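Local coordinates for indole-3-pyruvate decarboxylase (Azospirillum brasilense, PDB 2NXW), which catalyses the thiamine diphosphate- and metal-dependent decarboxylation of indole-3-pyruvate and phenylpyruvate, the former a step in auxin biosynthesis, at residues A[108-113]-A[230-235]; A[175-180]-A[319-324]. All blocks are in the same frame, centred on the assembly; numbering follows the deposited sequence.

Contact 1 of 2, residues A[108-113]-A[230-235]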
loop_
_atom_site.group_PDB
_atom_site.type_symbol
_atom_site.label_atom_id
_atom_site.label_comp_id
_atom_site.label_asym_id
_atom_site.label_seq_id
_atom_site.Cartn_x
_atom_site.Cartn_y
_atom_site.Cartn_z
ATOM N N ALA A 108 10.391 1.739 -18.187
ATOM C CA ALA A 108 9.432 0.898 -18.868
ATOM C C ALA A 108 9.989 0.224 -20.117
ATOM O O ALA A 108 9.601 -0.900 -20.444
ATOM C CB ALA A 108 8.196 1.728 -19.240
ATOM N N GLU A 109 10.888 0.910 -20.820
ATOM C CA GLU A 109 11.433 0.361 -22.051
ATOM C C GLU A 109 12.886 -0.090 -21.965
ATOM O O GLU A 109 13.596 -0.163 -22.971
ATOM C CB GLU A 109 11.169 1.347 -23.204
ATOM C CG GLU A 109 9.638 1.522 -23.365
ATOM C CD GLU A 109 9.183 2.444 -24.479
ATOM O OE1 GLU A 109 9.960 3.306 -24.929
ATOM O OE2 GLU A 109 8.006 2.311 -24.893
ATOM N N LYS A 110 13.299 -0.401 -20.741
ATOM C CA LYS A 110 14.636 -0.944 -20.480
ATOM C C LYS A 110 15.800 -0.131 -21.044
ATOM O O LYS A 110 16.678 -0.674 -21.712
ATOM C CB LYS A 110 14.693 -2.385 -21.015
ATOM C CG LYS A 110 13.782 -3.373 -20.259
ATOM C CD LYS A 110 14.460 -3.995 -19.043
ATOM C CE LYS A 110 15.411 -5.098 -19.466
ATOM N NZ LYS A 110 15.985 -5.854 -18.297
ATOM N N SER A 111 15.815 1.164 -20.745
ATOM C CA SER A 111 16.887 2.050 -21.215
ATOM C C SER A 111 17.581 2.602 -19.973
ATOM O O SER A 111 16.946 3.246 -19.128
ATOM C CB SER A 111 16.306 3.192 -22.055
ATOM O OG SER A 111 17.350 4.005 -22.558
ATOM N N PRO A 112 18.895 2.360 -19.845
ATOM C CA PRO A 112 19.663 2.817 -18.685
ATOM C C PRO A 112 20.065 4.277 -18.640
ATOM O O PRO A 112 21.191 4.643 -19.007
ATOM C CB PRO A 112 20.865 1.881 -18.693
ATOM C CG PRO A 112 21.155 1.759 -20.140
ATOM C CD PRO A 112 19.753 1.586 -20.765
ATOM N N VAL A 113 19.137 5.109 -18.189
ATOM C CA VAL A 113 19.404 6.527 -18.047
ATOM C C VAL A 113 19.921 6.760 -16.639
ATOM O O VAL A 113 19.281 6.373 -15.659
ATOM C CB VAL A 113 18.125 7.386 -18.251
ATOM C CG1 VAL A 113 18.408 8.838 -17.878
ATOM C CG2 VAL A 113 17.664 7.293 -19.710
ATOM N N CYS A 230 13.946 -10.145 -28.721
ATOM C CA CYS A 230 13.415 -8.964 -28.063
ATOM C C CYS A 230 14.393 -7.900 -27.561
ATOM O O CYS A 230 15.593 -7.966 -27.839
ATOM C CB CYS A 230 12.509 -9.471 -26.938
ATOM S SG CYS A 230 11.559 -10.986 -27.429
ATOM N N VAL A 231 13.873 -6.944 -26.791
ATOM C CA VAL A 231 14.661 -5.801 -26.330
ATOM C C VAL A 231 16.006 -6.077 -25.662
ATOM O O VAL A 231 16.993 -5.424 -25.990
ATOM C CB VAL A 231 13.798 -4.845 -25.428
ATOM C CG1 VAL A 231 13.589 -5.432 -24.056
ATOM C CG2 VAL A 231 14.454 -3.481 -25.339
ATOM N N GLU A 232 16.077 -7.035 -24.745
ATOM C CA GLU A 232 17.359 -7.297 -24.096
ATOM C C GLU A 232 18.462 -7.741 -25.060
ATOM O O GLU A 232 19.645 -7.522 -24.799
ATOM C CB GLU A 232 17.206 -8.329 -22.978
ATOM C CG GLU A 232 16.415 -7.830 -21.774
ATOM C CD GLU A 232 16.495 -8.791 -20.604
ATOM O OE1 GLU A 232 16.614 -10.005 -20.856
ATOM O OE2 GLU A 232 16.430 -8.333 -19.441
ATOM N N VAL A 233 18.085 -8.360 -26.174
ATOM C CA VAL A 233 19.079 -8.798 -27.148
ATOM C C VAL A 233 19.775 -7.561 -27.707
ATOM O O VAL A 233 20.994 -7.548 -27.885
ATOM C CB VAL A 233 18.427 -9.594 -28.291
ATOM C CG1 VAL A 233 19.467 -9.893 -29.392
ATOM C CG2 VAL A 233 17.858 -10.913 -27.741
ATOM N N ARG A 234 19.003 -6.514 -27.973
ATOM C CA ARG A 234 19.599 -5.284 -28.480
ATOM C C ARG A 234 20.368 -4.559 -27.376
ATOM O O ARG A 234 21.514 -4.150 -27.570
ATOM C CB ARG A 234 18.529 -4.340 -29.032
ATOM C CG ARG A 234 19.134 -3.101 -29.680
ATOM C CD ARG A 234 18.130 -1.983 -29.835
ATOM N NE ARG A 234 16.932 -2.401 -30.549
ATOM C CZ ARG A 234 16.908 -2.808 -31.813
ATOM N NH1 ARG A 234 18.028 -2.856 -32.520
ATOM N NH2 ARG A 234 15.758 -3.159 -32.368
ATOM N N ARG A 235 19.746 -4.407 -26.209
ATOM C CA ARG A 235 20.395 -3.679 -25.118
ATOM C C ARG A 235 21.747 -4.261 -24.718
ATOM O O ARG A 235 22.697 -3.512 -24.464
ATOM C CB ARG A 235 19.480 -3.631 -23.892
ATOM C CG ARG A 235 18.152 -2.897 -24.114
ATOM C CD ARG A 235 18.324 -1.406 -24.409
ATOM N NE ARG A 235 17.017 -0.747 -24.439
ATOM C CZ ARG A 235 16.425 -0.259 -25.527
ATOM N NH1 ARG A 235 17.019 -0.330 -26.715
ATOM N NH2 ARG A 235 15.217 0.279 -25.431
#

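Contact 2 of 2, residues A[175-180]-A[319-324]. Unlike the reference sequence in segment 175-180: Gln175 (reference Leu).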
loop_
_atom_site.group_PDB
_atom_site.type_symbol
_atom_site.label_atom_id
_atom_site.label_comp_id
_atom_site.label_asym_id
_atom_site.label_seq_id
_atom_site.Cartn_x
_atom_site.Cartn_y
_atom_site.Cartn_z
ATOM N N GLN A 175 20.772 -4.611 -15.456
ATOM C CA GLN A 175 19.353 -4.789 -15.722
ATOM C C GLN A 175 18.818 -3.865 -16.796
ATOM O O GLN A 175 17.641 -3.929 -17.121
ATOM C CB GLN A 175 18.546 -4.616 -14.432
ATOM C CG GLN A 175 18.719 -5.777 -13.449
ATOM C CD GLN A 175 18.024 -7.062 -13.898
ATOM O OE1 GLN A 175 17.891 -7.336 -15.097
ATOM N NE2 GLN A 175 17.594 -7.868 -12.930
ATOM N N SER A 176 19.682 -3.016 -17.342
ATOM C CA SER A 176 19.284 -2.084 -18.401
ATOM C C SER A 176 18.077 -1.233 -17.998
ATOM O O SER A 176 17.066 -1.190 -18.702
ATOM C CB SER A 176 18.987 -2.858 -19.693
ATOM O OG SER A 176 18.949 -1.990 -20.817
ATOM N N ARG A 177 18.190 -0.566 -16.853
ATOM C CA ARG A 177 17.132 0.305 -16.340
ATOM C C ARG A 177 17.798 1.548 -15.766
ATOM O O ARG A 177 18.979 1.537 -15.431
ATOM C CB ARG A 177 16.372 -0.362 -15.203
ATOM C CG ARG A 177 15.846 -1.752 -15.470
ATOM C CD ARG A 177 14.378 -1.721 -15.803
ATOM N NE ARG A 177 13.774 -3.046 -15.689
ATOM C CZ ARG A 177 12.610 -3.376 -16.232
ATOM N NH1 ARG A 177 11.929 -2.473 -16.928
ATOM N NH2 ARG A 177 12.128 -4.604 -16.098
ATOM N N PRO A 178 17.044 2.636 -15.621
ATOM C CA PRO A 178 17.587 3.883 -15.079
ATOM C C PRO A 178 18.020 3.746 -13.625
ATOM O O PRO A 178 17.510 2.889 -12.895
ATOM C CB PRO A 178 16.417 4.864 -15.196
ATOM C CG PRO A 178 15.582 4.305 -16.265
ATOM C CD PRO A 178 15.656 2.818 -16.076
ATOM N N VAL A 179 18.947 4.611 -13.222
ATOM C CA VAL A 179 19.436 4.656 -11.848
ATOM C C VAL A 179 19.475 6.118 -11.416
ATOM O O VAL A 179 19.431 7.034 -12.254
ATOM C CB VAL A 179 20.836 4.017 -11.702
ATOM C CG1 VAL A 179 20.740 2.517 -11.918
ATOM C CG2 VAL A 179 21.821 4.652 -12.690
ATOM N N TYR A 180 19.574 6.335 -10.107
ATOM C CA TYR A 180 19.553 7.669 -9.532
ATOM C C TYR A 180 20.745 7.984 -8.627
ATOM O O TYR A 180 21.046 7.229 -7.704
ATOM C CB TYR A 180 18.253 7.813 -8.726
ATOM C CG TYR A 180 18.079 9.137 -8.021
ATOM C CD1 TYR A 180 17.865 10.303 -8.742
ATOM C CD2 TYR A 180 18.112 9.219 -6.621
ATOM C CE1 TYR A 180 17.684 11.519 -8.105
ATOM C CE2 TYR A 180 17.934 10.433 -5.972
ATOM C CZ TYR A 180 17.723 11.581 -6.718
ATOM O OH TYR A 180 17.572 12.788 -6.075
ATOM N N HIS A 319 10.092 -17.491 -20.824
ATOM C CA HIS A 319 10.372 -16.065 -20.699
ATOM C C HIS A 319 11.734 -15.791 -20.065
ATOM O O HIS A 319 11.910 -15.964 -18.859
ATOM C CB HIS A 319 9.239 -15.432 -19.883
ATOM C CG HIS A 319 9.337 -13.945 -19.715
ATOM N ND1 HIS A 319 9.780 -13.099 -20.709
ATOM C CD2 HIS A 319 8.957 -13.149 -18.687
ATOM C CE1 HIS A 319 9.663 -11.847 -20.301
ATOM N NE2 HIS A 319 9.166 -11.850 -19.079
ATOM N N ALA A 320 12.698 -15.375 -20.885
ATOM C CA ALA A 320 14.036 -15.054 -20.398
ATOM C C ALA A 320 14.083 -13.533 -20.331
ATOM O O ALA A 320 14.023 -12.864 -21.365
ATOM C CB ALA A 320 15.100 -15.596 -21.359
ATOM N N PHE A 321 14.201 -12.991 -19.124
ATOM C CA PHE A 321 14.171 -11.540 -18.939
ATOM C C PHE A 321 14.606 -11.177 -17.524
ATOM O O PHE A 321 14.428 -11.968 -16.607
ATOM C CB PHE A 321 12.727 -11.078 -19.158
ATOM C CG PHE A 321 12.534 -9.592 -19.144
ATOM C CD1 PHE A 321 13.019 -8.800 -20.177
ATOM C CD2 PHE A 321 11.813 -8.993 -18.118
ATOM C CE1 PHE A 321 12.782 -7.428 -20.194
ATOM C CE2 PHE A 321 11.566 -7.620 -18.120
ATOM C CZ PHE A 321 12.052 -6.837 -19.160
ATOM N N ASP A 322 15.161 -9.980 -17.351
ATOM C CA ASP A 322 15.588 -9.506 -16.033
ATOM C C ASP A 322 16.470 -10.494 -15.270
ATOM O O ASP A 322 16.325 -10.662 -14.059
ATOM C CB ASP A 322 14.367 -9.141 -15.168
ATOM C CG ASP A 322 13.874 -7.717 -15.400
ATOM O OD1 ASP A 322 14.590 -6.927 -16.048
ATOM O OD2 ASP A 322 12.769 -7.392 -14.912
ATOM N N ARG A 323 17.386 -11.132 -15.991
ATOM C CA ARG A 323 18.326 -12.100 -15.425
ATOM C C ARG A 323 17.676 -13.329 -14.798
ATOM O O ARG A 323 18.199 -13.889 -13.835
ATOM C CB ARG A 323 19.254 -11.417 -14.407
ATOM C CG ARG A 323 20.149 -10.341 -15.021
ATOM C CD ARG A 323 21.081 -9.706 -13.988
ATOM N NE ARG A 323 22.112 -10.630 -13.513
ATOM C CZ ARG A 323 23.249 -10.905 -14.145
ATOM N NH1 ARG A 323 23.538 -10.327 -15.305
ATOM N NH2 ARG A 323 24.107 -11.769 -13.611
ATOM N N ALA A 324 16.543 -13.747 -15.350
ATOM C CA ALA A 324 15.840 -14.936 -14.882
ATOM C C ALA A 324 15.193 -15.605 -16.081
ATOM O O ALA A 324 15.114 -15.019 -17.161
ATOM C CB ALA A 324 14.772 -14.565 -13.843
HETATM O O HOH W 1 15.187 -4.882 -14.089
#

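Contact 1 of 2, residues A[108-113]-A[230-235]
Arg235, on the short helix 231-235, lays its side chain along the carbonyls of Glu109 and Lys110. From CB, which already faces the other segment, the bend at chi2 (-65°) brings CG, CD and NE progressively closer to Lys110 O, with Arg235 CD at 3.2 Å. Arg235 NE donates to the same Lys110 O at 2.7 Å, from well above the carbonyl plane, while the oxygen stays near the guanidinium plane. Beyond CZ, Arg235 NH2 meets Glu109 O at 3.0 Å, almost head-on to the carbonyl and with a nearly straight N-H (162°). Two bonds at one edge thus fix the rotation of the guanidinium, and Val231 CG2, from the same helix, covers one face of it, 3.7 Å above its plane and offset toward the rim. Beside this grip, Lys110 NZ forms a salt bridge of 2.8 Å with the anti lone pair of Glu232 OE2, and Lys110 CE rests on Glu232 CG. Lys110 NZ also bonds Asp322 and Gln175 O, so the buried ammonium has several acceptors. Lys110, with positive phi, is the C-prime residue of the Schellman motif that ends helix 100-108; a helix C-cap of the N-terminal TPP-binding domain is clasped here by a helix of the central domain.

Contact 2 of 2, residues A[175-180]-A[319-324]
Gln175, at the end of helix 161-175, and Arg177, in the loop leading to strand 179-184 of the parallel six-stranded sheet, converge on Asp322 at the tip of a beta hairpin with a two-residue loop, whose type I' turn runs from Phe321 to Ala324 and joins strands 317-321 and 324-327 of the central domain. Both side chains cross that of Asp322 at about a right angle. Arg177 swings toward it through a bend at chi2 (-101°) and presents the edge of its guanidinium, with Asp322 OD2 lying in its plane. Arg177 NH2 bonds the syn lone pair of Asp322 OD2 at 3.1 Å, in a salt bridge, and Asp322 OD1 only weakly at 3.4 Å. The guanidinium and carboxylate planes are 55° apart, so a single nitrogen straddles the two oxygens instead of a flat two-nitrogen pairing. NH1 is held by Tyr107 O, which helps to fix the group, and Asp322 OD1 has a second cation in Lys110. Asp322 OD1 also lies 3.7 Å above the plane of the Phe321 ring, offset toward its rim. Gln175 turns its amide 75° from the carboxylate and uses the backbone instead: Gln175 NE2 makes a weak bond to Asp322 O at 3.3 Å, while the methylenes of Arg323 pack alongside the amide. A water completes the link, accepting from Arg177 NE at 2.8 Å and donating a weak bond to Asp322 OD1 at 2.9 Å.

How the contacts relate
From the N terminus the chain passes 108-113, which leads into strand 113-119, then 175-180, which leads into the neighbouring parallel strand 179-184. It next enters the mixed sheet of the central domain. Contact 1 closes a loop of about 120 residues when 230-235 returns to 108-113, and contact 2 closes a longer one when 319-324 meets 175-180. The segments alternate, so the two loops cross and neither nests in the other. Their centres lie 8 Å apart, and they touch directly where Lys110 O meets Ser176 OG. Together they form one seam joining adjacent loops of the N-terminal sheet to a helix and a hairpin of the central domain.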